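Local atomic coordinates of neurotoxin (Clostridium botulinum, PDB entry 2QN0), a protein that cleaves neuronal SNARE proteins, acting as the zinc-dependent light-chain protease of botulinum neurotoxin serotype C1. Residues Tyr380-Ala385 / Arg422-Glu427; Ser217-Asp222 / Gly412-Arg417; Gly70-Asn75 / Arg162-Asp167. One frame throughout, in Å; residues are numbered along the deposited sequence.

Interaction 1 (Tyr380-Ala385 / Arg422-Glu427); sequences YTPVTA and RKVNPE
R422 carries CG between its backbone N and carbonyl carbon (chi1 57°) and then runs extended to NE, which brings its guanidinium across T384. T384 answers with OG1 anti to its own N (chi1 -171°): the hydroxyl goes to the R197 carbonyl, while the methyl CG2 lies over one guanidinium face toward the rim, 3.7 Å from R422 NE. A hydrogen bond from R422 NH2 to N386 OD1 limits rotation of the group. The backbones form a short antiparallel pairing. T384 and R422 are the hydrogen-bonded pair, with T384 N to R422 O at 2.8 Å and R422 N to T384 O at 3.0 Å. V383 and K423 are the non-hydrogen-bonded pair, their side chains diverging. One residue on, V424 N donates to P382 O (3.0 Å), and V424 CG1 packs on P382 CB at 4.1 Å. K423 NZ meets two waters; one of them, 2.7 Å from NZ, also donates to T381 O. Direct polar bonding between the segments is therefore entirely main-chain; R422 offers a guanidinium face to the T384 methyl, and K423 reaches T381 through water, with no ion pair across the contact.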
ATOM      1  N   TYR A 380       4.410 -13.958  16.851  1.00 18.75           N
ATOM      2  CA  TYR A 380       5.283 -15.103  17.063  1.00 20.38           C
ATOM      3  C   TYR A 380       6.187 -15.260  15.853  1.00 20.32           C
ATOM      4  O   TYR A 380       6.403 -14.301  15.115  1.00 19.69           O
ATOM      5  CB  TYR A 380       4.433 -16.355  17.275  1.00 22.78           C
ATOM      6  CG  TYR A 380       3.500 -16.231  18.455  1.00 24.90           C
ATOM      7  CD1 TYR A 380       3.971 -16.378  19.759  1.00 27.51           C
ATOM      8  CD2 TYR A 380       2.152 -15.929  18.271  1.00 26.03           C
ATOM      9  CE1 TYR A 380       3.119 -16.229  20.854  1.00 30.52           C
ATOM     10  CE2 TYR A 380       1.293 -15.775  19.356  1.00 28.29           C
ATOM     11  CZ  TYR A 380       1.781 -15.927  20.643  1.00 30.34           C
ATOM     12  OH  TYR A 380       0.930 -15.780  21.714  1.00 32.72           O
ATOM     13  N   THR A 381       6.725 -16.456  15.640  1.00 18.88           N
ATOM     14  CA  THR A 381       7.607 -16.652  14.498  1.00 17.79           C
ATOM     15  C   THR A 381       6.804 -16.569  13.206  1.00 16.60           C
ATOM     16  O   THR A 381       5.764 -17.209  13.073  1.00 18.75           O
ATOM     17  CB  THR A 381       8.318 -18.020  14.553  1.00 19.28           C
ATOM     18  OG1 THR A 381       8.996 -18.153  15.808  1.00 20.20           O
ATOM     19  CG2 THR A 381       9.343 -18.127  13.431  1.00 19.62           C
ATOM     20  N   PRO A 382       7.269 -15.761  12.244  1.00 17.56           N
ATOM     21  CA  PRO A 382       6.578 -15.608  10.961  1.00 18.17           C
ATOM     22  C   PRO A 382       6.580 -16.920  10.184  1.00 19.49           C
ATOM     23  O   PRO A 382       7.481 -17.745  10.351  1.00 20.27           O
ATOM     24  CB  PRO A 382       7.402 -14.534  10.248  1.00 18.16           C
ATOM     25  CG  PRO A 382       8.031 -13.766  11.368  1.00 18.71           C
ATOM     26  CD  PRO A 382       8.427 -14.855  12.322  1.00 16.61           C
ATOM     27  N   VAL A 383       5.571 -17.109   9.345  1.00 18.72           N
ATOM     28  CA  VAL A 383       5.480 -18.314   8.529  1.00 19.12           C
ATOM     29  C   VAL A 383       5.311 -17.922   7.070  1.00 19.99           C
ATOM     30  O   VAL A 383       5.034 -16.766   6.753  1.00 19.68           O
ATOM     31  CB  VAL A 383       4.276 -19.207   8.940  1.00 19.01           C
ATOM     32  CG1 VAL A 383       4.470 -19.727  10.359  1.00 19.18           C
ATOM     33  CG2 VAL A 383       2.972 -18.426   8.832  1.00 17.41           C
ATOM     34  N   THR A 384       5.509 -18.884   6.178  1.00 19.66           N
ATOM     35  CA  THR A 384       5.331 -18.628   4.761  1.00 20.12           C
ATOM     36  C   THR A 384       4.707 -19.872   4.145  1.00 21.48           C
ATOM     37  O   THR A 384       4.496 -20.875   4.830  1.00 20.40           O
ATOM     38  CB  THR A 384       6.666 -18.286   4.060  1.00 21.54           C
ATOM     39  OG1 THR A 384       6.396 -17.835   2.727  1.00 23.14           O
ATOM     40  CG2 THR A 384       7.586 -19.500   4.005  1.00 21.35           C
ATOM     41  N   ALA A 385       4.388 -19.798   2.861  1.00 20.39           N
ATOM     42  CA  ALA A 385       3.770 -20.919   2.173  1.00 19.25           C
ATOM     43  C   ALA A 385       3.859 -20.692   0.674  1.00 20.68           C
ATOM     44  O   ALA A 385       4.178 -19.592   0.226  1.00 20.08           O
ATOM     45  CB  ALA A 385       2.305 -21.045   2.594  1.00 17.76           C
ATOM     46  N   ARG A 422       4.770 -23.008   6.964  1.00 22.96           N
ATOM     47  CA  ARG A 422       6.056 -23.328   7.574  1.00 24.32           C
ATOM     48  C   ARG A 422       6.734 -22.096   8.157  1.00 25.27           C
ATOM     49  O   ARG A 422       6.621 -21.000   7.612  1.00 22.12           O
ATOM     50  CB  ARG A 422       6.986 -23.990   6.549  1.00 26.89           C
ATOM     51  CG  ARG A 422       7.241 -23.162   5.301  1.00 29.67           C
ATOM     52  CD  ARG A 422       8.278 -23.817   4.390  1.00 32.26           C
ATOM     53  NE  ARG A 422       8.517 -23.028   3.181  1.00 33.47           N
ATOM     54  CZ  ARG A 422       7.682 -22.960   2.148  1.00 34.03           C
ATOM     55  NH1 ARG A 422       6.544 -23.642   2.162  1.00 34.31           N
ATOM     56  NH2 ARG A 422       7.978 -22.197   1.104  1.00 35.75           N
ATOM     57  N   LYS A 423       7.429 -22.272   9.277  1.00 25.72           N
ATOM     58  CA  LYS A 423       8.131 -21.154   9.892  1.00 27.92           C
ATOM     59  C   LYS A 423       9.208 -20.710   8.912  1.00 29.42           C
ATOM     60  O   LYS A 423       9.785 -21.539   8.208  1.00 28.37           O
ATOM     61  CB  LYS A 423       8.779 -21.581  11.213  1.00 30.80           C
ATOM     62  CG  LYS A 423       7.797 -21.952  12.310  1.00 34.59           C
ATOM     63  CD  LYS A 423       8.526 -22.262  13.609  1.00 39.00           C
ATOM     64  CE  LYS A 423       7.578 -22.805  14.665  1.00 41.53           C
ATOM     65  NZ  LYS A 423       6.469 -21.860  14.960  1.00 44.40           N
ATOM     66  N   VAL A 424       9.472 -19.408   8.855  1.00 29.25           N
ATOM     67  CA  VAL A 424      10.492 -18.894   7.949  1.00 31.83           C
ATOM     68  C   VAL A 424      11.875 -19.307   8.441  1.00 35.37           C
ATOM     69  O   VAL A 424      12.036 -19.699   9.596  1.00 35.36           O
ATOM     70  CB  VAL A 424      10.438 -17.348   7.853  1.00 30.18           C
ATOM     71  CG1 VAL A 424       9.063 -16.903   7.374  1.00 27.02           C
ATOM     72  CG2 VAL A 424      10.770 -16.729   9.203  1.00 29.26           C
ATOM     73  N   ASN A 425      12.868 -19.231   7.560  1.00 39.63           N
ATOM     74  CA  ASN A 425      14.240 -19.585   7.922  1.00 43.90           C
ATOM     75  C   ASN A 425      14.644 -18.798   9.170  1.00 44.90           C
ATOM     76  O   ASN A 425      14.571 -17.572   9.188  1.00 45.14           O
ATOM     77  CB  ASN A 425      15.193 -19.256   6.772  1.00 47.41           C
ATOM     78  CG  ASN A 425      14.857 -20.016   5.501  1.00 51.68           C
ATOM     79  OD1 ASN A 425      14.882 -21.247   5.474  1.00 53.64           O
ATOM     80  ND2 ASN A 425      14.541 -19.283   4.439  1.00 54.04           N
ATOM     81  N   PRO A 426      15.082 -19.499  10.226  1.00 45.50           N
ATOM     82  CA  PRO A 426      15.488 -18.844  11.475  1.00 45.96           C
ATOM     83  C   PRO A 426      16.755 -17.995  11.391  1.00 46.28           C
ATOM     84  O   PRO A 426      16.907 -17.028  12.138  1.00 46.50           O
ATOM     85  CB  PRO A 426      15.642 -20.018  12.436  1.00 45.91           C
ATOM     86  CG  PRO A 426      16.129 -21.109  11.538  1.00 45.54           C
ATOM     87  CD  PRO A 426      15.231 -20.961  10.330  1.00 46.00           C
ATOM     88  N   GLU A 427      17.657 -18.349  10.481  1.00 46.57           N
ATOM     89  CA  GLU A 427      18.914 -17.623  10.329  1.00 47.16           C
ATOM     90  C   GLU A 427      18.745 -16.122  10.072  1.00 45.37           C
ATOM     91  O   GLU A 427      19.379 -15.301  10.736  1.00 45.38           O
ATOM     92  CB  GLU A 427      19.750 -18.266   9.211  1.00 50.47           C
ATOM     93  CG  GLU A 427      21.112 -17.622   8.974  1.00 55.56           C
ATOM     94  CD  GLU A 427      21.028 -16.334   8.173  1.00 58.94           C
ATOM     95  OE1 GLU A 427      20.550 -16.380   7.019  1.00 60.31           O
ATOM     96  OE2 GLU A 427      21.441 -15.277   8.696  1.00 60.71           O
TER
HETATM   97  O   HOH W   1       5.219 -19.526  14.352  1.00 36.59           O
HETATM   98  O   HOH W   2       6.008 -19.662  16.809  1.00 52.65           O
HETATM   99  O   HOH W   3       6.804 -19.957  -1.133  1.00 47.92           O

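Interaction 2 (Ser217-Asp222 / Gly412-Arg417); sequences SEFCMD and GQNLSR
Q413 and C220 grip each other twice: C220 N donates to Q413 O (3.0 Å), and Q413 NE2 returns a bond to C220 O (3.1 Å), tilted from its own amide plane. Q413 O also receives the CA-H of F219, with F219 CA 3.1 Å away. On the other side of the single F219-N414 bridge, L415 N reaches E218 O at 3.0 Å. L415 lays CD1 against the F219 carbonyl carbon and near C220 CB, while CD2 meets the aliphatic start and OE1 of E218. The F219 ring takes Q413 CB at its edge, in plane, and CE1 touches N414 CB at 3.8 Å, the ring and amide planes being 57° apart. N414 turns its CG anti to the backbone N (chi1 -167°), which carries ND2 to S217 OG at 3.1 Å. Its OD1 accepts from S416 N (3.1 Å), closing an Asx turn, and from a water that in turn accepts from E218 N.

In the next shell, Q370 O takes a second bond from Q413 NE2, N400 ND2 donates to Q413 OE1, E211 binds S217 OG, and strand 219-220 pairs with strand 201-202 through F219 and Y202. D222, salt-bridged to R96 and bonded to Y393, is the N-cap of helix 223-238, its OD1 accepting from I224 N. That helix bears the zinc ligands H229 and H233 in the HExxH motif typical of clostridial neurotoxin zinc proteases.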
ATOM      1  N   SER A 217      -4.635 -21.372  19.758  1.00 18.16           N
ATOM      2  CA  SER A 217      -3.814 -21.659  18.591  1.00 18.86           C
ATOM      3  C   SER A 217      -3.190 -20.394  18.025  1.00 19.30           C
ATOM      4  O   SER A 217      -3.698 -19.289  18.228  1.00 19.50           O
ATOM      5  CB  SER A 217      -4.661 -22.290  17.479  1.00 19.40           C
ATOM      6  OG  SER A 217      -5.208 -23.536  17.861  1.00 20.90           O
ATOM      7  N   GLU A 218      -2.077 -20.567  17.321  1.00 18.47           N
ATOM      8  CA  GLU A 218      -1.425 -19.452  16.651  1.00 19.22           C
ATOM      9  C   GLU A 218      -1.994 -19.500  15.235  1.00 20.20           C
ATOM     10  O   GLU A 218      -2.194 -20.583  14.684  1.00 18.10           O
ATOM     11  CB  GLU A 218       0.087 -19.652  16.610  1.00 19.69           C
ATOM     12  CG  GLU A 218       0.787 -19.326  17.915  1.00 23.04           C
ATOM     13  CD  GLU A 218       2.276 -19.592  17.850  1.00 24.83           C
ATOM     14  OE1 GLU A 218       2.867 -19.401  16.768  1.00 25.98           O
ATOM     15  OE2 GLU A 218       2.858 -19.978  18.885  1.00 27.18           O
ATOM     16  N   PHE A 219      -2.274 -18.334  14.665  1.00 17.43           N
ATOM     17  CA  PHE A 219      -2.823 -18.230  13.314  1.00 16.31           C
ATOM     18  C   PHE A 219      -1.903 -17.324  12.514  1.00 16.72           C
ATOM     19  O   PHE A 219      -1.128 -16.559  13.086  1.00 16.45           O
ATOM     20  CB  PHE A 219      -4.217 -17.589  13.350  1.00 16.64           C
ATOM     21  CG  PHE A 219      -5.305 -18.495  13.861  1.00 15.99           C
ATOM     22  CD1 PHE A 219      -5.981 -19.347  12.994  1.00 16.63           C
ATOM     23  CD2 PHE A 219      -5.678 -18.468  15.203  1.00 15.91           C
ATOM     24  CE1 PHE A 219      -7.020 -20.155  13.454  1.00 17.32           C
ATOM     25  CE2 PHE A 219      -6.712 -19.273  15.673  1.00 17.52           C
ATOM     26  CZ  PHE A 219      -7.387 -20.118  14.797  1.00 17.19           C
ATOM     27  N   CYS A 220      -1.985 -17.408  11.191  1.00 16.56           N
ATOM     28  CA  CYS A 220      -1.173 -16.548  10.344  1.00 17.07           C
ATOM     29  C   CYS A 220      -2.092 -15.481   9.757  1.00 15.40           C
ATOM     30  O   CYS A 220      -3.314 -15.638   9.756  1.00 15.58           O
ATOM     31  CB  CYS A 220      -0.552 -17.353   9.198  1.00 17.90           C
ATOM     32  SG  CYS A 220      -1.773 -17.986   8.007  1.00 20.90           S
ATOM     33  N   MET A 221      -1.515 -14.378   9.295  1.00 16.20           N
ATOM     34  CA  MET A 221      -2.319 -13.349   8.652  1.00 15.09           C
ATOM     35  C   MET A 221      -2.467 -13.793   7.200  1.00 17.51           C
ATOM     36  O   MET A 221      -1.532 -14.348   6.623  1.00 18.08           O
ATOM     37  CB  MET A 221      -1.611 -11.989   8.673  1.00 17.08           C
ATOM     38  CG  MET A 221      -1.892 -11.141   9.902  1.00 18.20           C
ATOM     39  SD  MET A 221      -1.238  -9.479   9.663  1.00 20.35           S
ATOM     40  CE  MET A 221      -2.471  -8.797   8.571  1.00 19.15           C
ATOM     41  N   ASP A 222      -3.638 -13.571   6.617  1.00 16.24           N
ATOM     42  CA  ASP A 222      -3.839 -13.921   5.219  1.00 17.32           C
ATOM     43  C   ASP A 222      -3.068 -12.864   4.429  1.00 17.07           C
ATOM     44  O   ASP A 222      -3.197 -11.662   4.690  1.00 16.63           O
ATOM     45  CB  ASP A 222      -5.325 -13.857   4.856  1.00 17.83           C
ATOM     46  CG  ASP A 222      -5.599 -14.321   3.430  1.00 17.59           C
ATOM     47  OD1 ASP A 222      -4.843 -13.926   2.521  1.00 18.36           O
ATOM     48  OD2 ASP A 222      -6.574 -15.074   3.219  1.00 19.73           O
ATOM     49  N   GLY A 412      -7.314 -23.451   8.006  1.00 19.58           N
ATOM     50  CA  GLY A 412      -6.282 -23.224   7.008  1.00 18.77           C
ATOM     51  C   GLY A 412      -5.224 -22.234   7.473  1.00 18.14           C
ATOM     52  O   GLY A 412      -4.074 -22.276   7.026  1.00 18.37           O
ATOM     53  N   GLN A 413      -5.618 -21.338   8.374  1.00 18.05           N
ATOM     54  CA  GLN A 413      -4.708 -20.327   8.909  1.00 15.91           C
ATOM     55  C   GLN A 413      -4.116 -20.743  10.252  1.00 17.21           C
ATOM     56  O   GLN A 413      -3.277 -20.037  10.814  1.00 18.92           O
ATOM     57  CB  GLN A 413      -5.448 -19.002   9.086  1.00 17.15           C
ATOM     58  CG  GLN A 413      -5.817 -18.303   7.794  1.00 16.12           C
ATOM     59  CD  GLN A 413      -6.687 -17.090   8.047  1.00 17.20           C
ATOM     60  OE1 GLN A 413      -7.917 -17.163   7.973  1.00 17.28           O
ATOM     61  NE2 GLN A 413      -6.053 -15.970   8.377  1.00 16.21           N
ATOM     62  N   ASN A 414      -4.558 -21.891  10.757  1.00 19.02           N
ATOM     63  CA  ASN A 414      -4.101 -22.417  12.041  1.00 18.79           C
ATOM     64  C   ASN A 414      -2.768 -23.145  11.868  1.00 20.75           C
ATOM     65  O   ASN A 414      -2.707 -24.201  11.230  1.00 19.84           O
ATOM     66  CB  ASN A 414      -5.163 -23.369  12.595  1.00 19.31           C
ATOM     67  CG  ASN A 414      -4.935 -23.722  14.047  1.00 18.15           C
ATOM     68  OD1 ASN A 414      -3.818 -24.027  14.448  1.00 18.82           O
ATOM     69  ND2 ASN A 414      -6.001 -23.695  14.841  1.00 19.60           N
ATOM     70  N   LEU A 415      -1.705 -22.589  12.445  1.00 19.74           N
ATOM     71  CA  LEU A 415      -0.372 -23.173  12.321  1.00 22.42           C
ATOM     72  C   LEU A 415      -0.245 -24.651  12.674  1.00 24.27           C
ATOM     73  O   LEU A 415       0.523 -25.372  12.043  1.00 26.44           O
ATOM     74  CB  LEU A 415       0.642 -22.379  13.152  1.00 23.34           C
ATOM     75  CG  LEU A 415       1.301 -21.173  12.475  1.00 26.68           C
ATOM     76  CD1 LEU A 415       0.240 -20.200  12.013  1.00 24.96           C
ATOM     77  CD2 LEU A 415       2.265 -20.503  13.448  1.00 26.16           C
ATOM     78  N   SER A 416      -0.983 -25.111  13.674  1.00 24.70           N
ATOM     79  CA  SER A 416      -0.869 -26.513  14.063  1.00 26.35           C
ATOM     80  C   SER A 416      -1.827 -27.438  13.321  1.00 27.31           C
ATOM     81  O   SER A 416      -1.836 -28.643  13.567  1.00 28.49           O
ATOM     82  CB  SER A 416      -1.086 -26.665  15.567  1.00 26.55           C
ATOM     83  OG  SER A 416      -2.462 -26.603  15.879  1.00 27.68           O
ATOM     84  N   ARG A 417      -2.631 -26.888  12.416  1.00 26.07           N
ATOM     85  CA  ARG A 417      -3.577 -27.710  11.670  1.00 26.53           C
ATOM     86  C   ARG A 417      -3.294 -27.733  10.169  1.00 27.46           C
ATOM     87  O   ARG A 417      -3.780 -28.615   9.457  1.00 27.17           O
ATOM     88  CB  ARG A 417      -5.016 -27.234  11.917  1.00 27.50           C
ATOM     89  CG  ARG A 417      -5.451 -27.251  13.387  1.00 30.51           C
ATOM     90  CD  ARG A 417      -5.291 -28.630  14.018  1.00 32.71           C
ATOM     91  NE  ARG A 417      -6.206 -29.617  13.453  1.00 34.36           N
ATOM     92  CZ  ARG A 417      -7.489 -29.730  13.786  1.00 36.54           C
ATOM     93  NH1 ARG A 417      -8.017 -28.916  14.690  1.00 36.78           N
ATOM     94  NH2 ARG A 417      -8.245 -30.659  13.216  1.00 37.85           N
TER
HETATM   95  O   HOH W   4      -4.879 -26.773  17.355  1.00 43.18           O
HETATM   96  O   HOH W   5      -1.461 -23.159  16.108  1.00 32.76           O

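Interaction 3 (Gly70-Asn75 / Arg162-Asp167); sequences GYYDPN and RENIID
N164 OD1 takes the backbone N of Y71 across the contact and also closes an Asx turn onto I166 N, nested in the type I beta turn from N164 to D167, in the loop between strands 156-159 and 169-171 of the large mixed sheet. The asparagine can be traced outward. CB packs 3.7 Å from Y72 OH. With CG anti to the backbone N (chi1 -174°), the amide swings over to G70 CA and lies 28° from the plane of the Y72 ring. OD1 is gripped twice, by Y71 N at 3.0 Å and by I166 N at 3.1 Å; the two donors come from opposite faces of the carbonyl plane, each well above it, and so clamp the amide from both sides. ND2, at the other corner, lies against G70 CA and bonds to S69 O, which fixes which way round the amide sits.

Next along the turn, I165 N donates to Y71 O at 3.0 Å. I165 then reaches forward, its CD1 meeting the Y71 ring at the edge and in plane, 3.6 Å from CD2. I166 covers the other end of this patch, CG2 on Y71 CB and CD1 on the G70 carbonyl carbon; its side chain is about 13 Å from the zinc ion. The Y71 ring also meets F198, and its hydroxyl bonds to N425. Y72 passes obliquely by the E163 carbonyl, while the carboxylate of E163 turns elsewhere, to S51 and N53. D73 closes a second Asx turn onto N75 N. Between D73 and E163 a single water completes the contact: it accepts from D73 N at 2.9 Å and donates to E163 O at 2.8 Å.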
ATOM      1  N   GLY A  70      12.585  -8.577  12.832  1.00 34.67           N
ATOM      2  CA  GLY A  70      13.166  -8.451  11.507  1.00 31.72           C
ATOM      3  C   GLY A  70      13.587  -9.763  10.871  1.00 30.26           C
ATOM      4  O   GLY A  70      13.826 -10.759  11.555  1.00 30.25           O
ATOM      5  N   TYR A  71      13.666  -9.752   9.545  1.00 27.57           N
ATOM      6  CA  TYR A  71      14.069 -10.914   8.761  1.00 25.73           C
ATOM      7  C   TYR A  71      14.926 -10.350   7.641  1.00 27.05           C
ATOM      8  O   TYR A  71      14.445  -9.565   6.821  1.00 23.61           O
ATOM      9  CB  TYR A  71      12.844 -11.618   8.175  1.00 26.27           C
ATOM     10  CG  TYR A  71      13.176 -12.854   7.370  1.00 26.53           C
ATOM     11  CD1 TYR A  71      13.279 -14.102   7.981  1.00 26.61           C
ATOM     12  CD2 TYR A  71      13.406 -12.773   5.998  1.00 26.61           C
ATOM     13  CE1 TYR A  71      13.600 -15.241   7.244  1.00 26.46           C
ATOM     14  CE2 TYR A  71      13.730 -13.907   5.251  1.00 26.82           C
ATOM     15  CZ  TYR A  71      13.824 -15.135   5.882  1.00 26.14           C
ATOM     16  OH  TYR A  71      14.134 -16.258   5.150  1.00 29.15           O
ATOM     17  N   TYR A  72      16.196 -10.744   7.608  1.00 26.76           N
ATOM     18  CA  TYR A  72      17.121 -10.235   6.602  1.00 28.60           C
ATOM     19  C   TYR A  72      17.732 -11.311   5.711  1.00 30.34           C
ATOM     20  O   TYR A  72      18.382 -12.236   6.196  1.00 30.81           O
ATOM     21  CB  TYR A  72      18.236  -9.451   7.299  1.00 29.38           C
ATOM     22  CG  TYR A  72      17.733  -8.260   8.079  1.00 29.89           C
ATOM     23  CD1 TYR A  72      17.637  -7.002   7.484  1.00 29.35           C
ATOM     24  CD2 TYR A  72      17.306  -8.398   9.400  1.00 29.57           C
ATOM     25  CE1 TYR A  72      17.128  -5.910   8.184  1.00 29.91           C
ATOM     26  CE2 TYR A  72      16.791  -7.311  10.108  1.00 30.79           C
ATOM     27  CZ  TYR A  72      16.705  -6.072   9.493  1.00 29.77           C
ATOM     28  OH  TYR A  72      16.189  -4.998  10.182  1.00 31.03           O
ATOM     29  N   ASP A  73      17.516 -11.179   4.406  1.00 29.48           N
ATOM     30  CA  ASP A  73      18.058 -12.117   3.426  1.00 28.40           C
ATOM     31  C   ASP A  73      18.466 -11.316   2.195  1.00 29.06           C
ATOM     32  O   ASP A  73      17.626 -10.947   1.373  1.00 27.97           O
ATOM     33  CB  ASP A  73      17.014 -13.167   3.040  1.00 28.63           C
ATOM     34  CG  ASP A  73      17.539 -14.161   2.015  1.00 29.82           C
ATOM     35  OD1 ASP A  73      18.697 -14.004   1.573  1.00 29.36           O
ATOM     36  OD2 ASP A  73      16.796 -15.093   1.647  1.00 30.28           O
ATOM     37  N   PRO A  74      19.772 -11.048   2.049  1.00 28.77           N
ATOM     38  CA  PRO A  74      20.294 -10.280   0.915  1.00 28.98           C
ATOM     39  C   PRO A  74      20.061 -10.908  -0.455  1.00 28.37           C
ATOM     40  O   PRO A  74      20.163 -10.227  -1.472  1.00 28.40           O
ATOM     41  CB  PRO A  74      21.777 -10.149   1.248  1.00 29.44           C
ATOM     42  CG  PRO A  74      22.066 -11.447   1.937  1.00 29.92           C
ATOM     43  CD  PRO A  74      20.876 -11.581   2.869  1.00 29.35           C
ATOM     44  N   ASN A  75      19.733 -12.195  -0.485  1.00 28.97           N
ATOM     45  CA  ASN A  75      19.511 -12.874  -1.757  1.00 29.22           C
ATOM     46  C   ASN A  75      18.047 -13.005  -2.168  1.00 28.63           C
ATOM     47  O   ASN A  75      17.751 -13.483  -3.263  1.00 28.90           O
ATOM     48  CB  ASN A  75      20.164 -14.259  -1.732  1.00 31.47           C
ATOM     49  CG  ASN A  75      21.644 -14.191  -1.415  1.00 33.18           C
ATOM     50  OD1 ASN A  75      22.389 -13.435  -2.039  1.00 35.11           O
ATOM     51  ND2 ASN A  75      22.078 -14.981  -0.440  1.00 35.06           N
ATOM     52  N   ARG A 162      12.135  -3.838   1.538  1.00 16.94           N
ATOM     53  CA  ARG A 162      13.319  -3.020   1.726  1.00 19.05           C
ATOM     54  C   ARG A 162      14.250  -3.921   2.537  1.00 19.70           C
ATOM     55  O   ARG A 162      14.175  -5.147   2.418  1.00 20.80           O
ATOM     56  CB  ARG A 162      12.984  -1.752   2.511  1.00 17.97           C
ATOM     57  CG  ARG A 162      11.972  -0.836   1.820  1.00 19.58           C
ATOM     58  CD  ARG A 162      12.017   0.554   2.436  1.00 21.47           C
ATOM     59  NE  ARG A 162      11.007   1.467   1.903  1.00 23.86           N
ATOM     60  CZ  ARG A 162      11.003   2.778   2.137  1.00 24.32           C
ATOM     61  NH1 ARG A 162      11.954   3.320   2.887  1.00 26.24           N
ATOM     62  NH2 ARG A 162      10.052   3.547   1.630  1.00 24.16           N
ATOM     63  N   GLU A 163      15.103  -3.334   3.372  1.00 20.48           N
ATOM     64  CA  GLU A 163      16.035  -4.124   4.176  1.00 22.50           C
ATOM     65  C   GLU A 163      15.363  -5.202   5.030  1.00 22.65           C
ATOM     66  O   GLU A 163      15.739  -6.376   4.959  1.00 23.35           O
ATOM     67  CB  GLU A 163      16.881  -3.206   5.069  1.00 23.44           C
ATOM     68  CG  GLU A 163      17.941  -2.390   4.323  1.00 25.24           C
ATOM     69  CD  GLU A 163      17.386  -1.154   3.627  1.00 26.27           C
ATOM     70  OE1 GLU A 163      16.158  -0.932   3.673  1.00 27.87           O
ATOM     71  OE2 GLU A 163      18.186  -0.397   3.033  1.00 26.10           O
ATOM     72  N   ASN A 164      14.378  -4.813   5.835  1.00 21.63           N
ATOM     73  CA  ASN A 164      13.669  -5.766   6.691  1.00 20.98           C
ATOM     74  C   ASN A 164      12.490  -6.358   5.920  1.00 22.25           C
ATOM     75  O   ASN A 164      11.486  -5.686   5.683  1.00 20.22           O
ATOM     76  CB  ASN A 164      13.170  -5.068   7.963  1.00 22.34           C
ATOM     77  CG  ASN A 164      12.563  -6.036   8.961  1.00 21.56           C
ATOM     78  OD1 ASN A 164      12.329  -7.202   8.650  1.00 21.57           O
ATOM     79  ND2 ASN A 164      12.288  -5.549  10.171  1.00 21.74           N
ATOM     80  N   ILE A 165      12.616  -7.624   5.539  1.00 21.13           N
ATOM     81  CA  ILE A 165      11.592  -8.309   4.765  1.00 21.35           C
ATOM     82  C   ILE A 165      10.222  -8.421   5.431  1.00 21.68           C
ATOM     83  O   ILE A 165       9.206  -8.487   4.742  1.00 22.89           O
ATOM     84  CB  ILE A 165      12.098  -9.712   4.339  1.00 20.68           C
ATOM     85  CG1 ILE A 165      13.276  -9.542   3.373  1.00 21.57           C
ATOM     86  CG2 ILE A 165      10.985 -10.517   3.681  1.00 20.49           C
ATOM     87  CD1 ILE A 165      13.957 -10.843   2.973  1.00 23.48           C
ATOM     88  N   ILE A 166      10.175  -8.430   6.760  1.00 20.55           N
ATOM     89  CA  ILE A 166       8.879  -8.538   7.423  1.00 20.43           C
ATOM     90  C   ILE A 166       8.352  -7.222   7.980  1.00 21.53           C
ATOM     91  O   ILE A 166       7.557  -7.208   8.922  1.00 21.19           O
ATOM     92  CB  ILE A 166       8.892  -9.604   8.543  1.00 20.84           C
ATOM     93  CG1 ILE A 166      10.009  -9.317   9.545  1.00 21.06           C
ATOM     94  CG2 ILE A 166       9.049 -10.986   7.927  1.00 22.98           C
ATOM     95  CD1 ILE A 166      10.016 -10.262  10.739  1.00 23.46           C
ATOM     96  N   ASP A 167       8.790  -6.114   7.389  1.00 20.06           N
ATOM     97  CA  ASP A 167       8.332  -4.790   7.805  1.00 20.01           C
ATOM     98  C   ASP A 167       7.828  -4.036   6.573  1.00 18.79           C
ATOM     99  O   ASP A 167       8.471  -3.105   6.092  1.00 19.79           O
ATOM    100  CB  ASP A 167       9.466  -4.012   8.483  1.00 21.97           C
ATOM    101  CG  ASP A 167       9.002  -2.681   9.055  1.00 24.51           C
ATOM    102  OD1 ASP A 167       7.807  -2.565   9.401  1.00 25.51           O
ATOM    103  OD2 ASP A 167       9.831  -1.754   9.176  1.00 26.80           O
TER
HETATM  104  O   HOH W   6      17.277  -8.341   3.693  1.00 25.76           O

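Interaction 1 touches both others: V383 packs on C220 and L415 of interaction 2, while V424 meets the Y71 ring and P382 meets I166 of interaction 3. Interactions 2 and 3 lie about 9 Å apart at their nearest atoms. P428 and V430, just after 422-427, pair with Y72 and G70, so the C-terminal tail joins interactions 1 and 3. Interaction 1 is a short antiparallel strand pair, buried at P382, V383, T384, A385 and V424, with R422 and K423 exposed and T381 partly so. Interaction 2, mostly buried, adds side-chain amide bonds to a single bridge. Interaction 3, partly buried and without strands, combines one asparagine, one main-chain bond, a water and an aromatic-aliphatic patch.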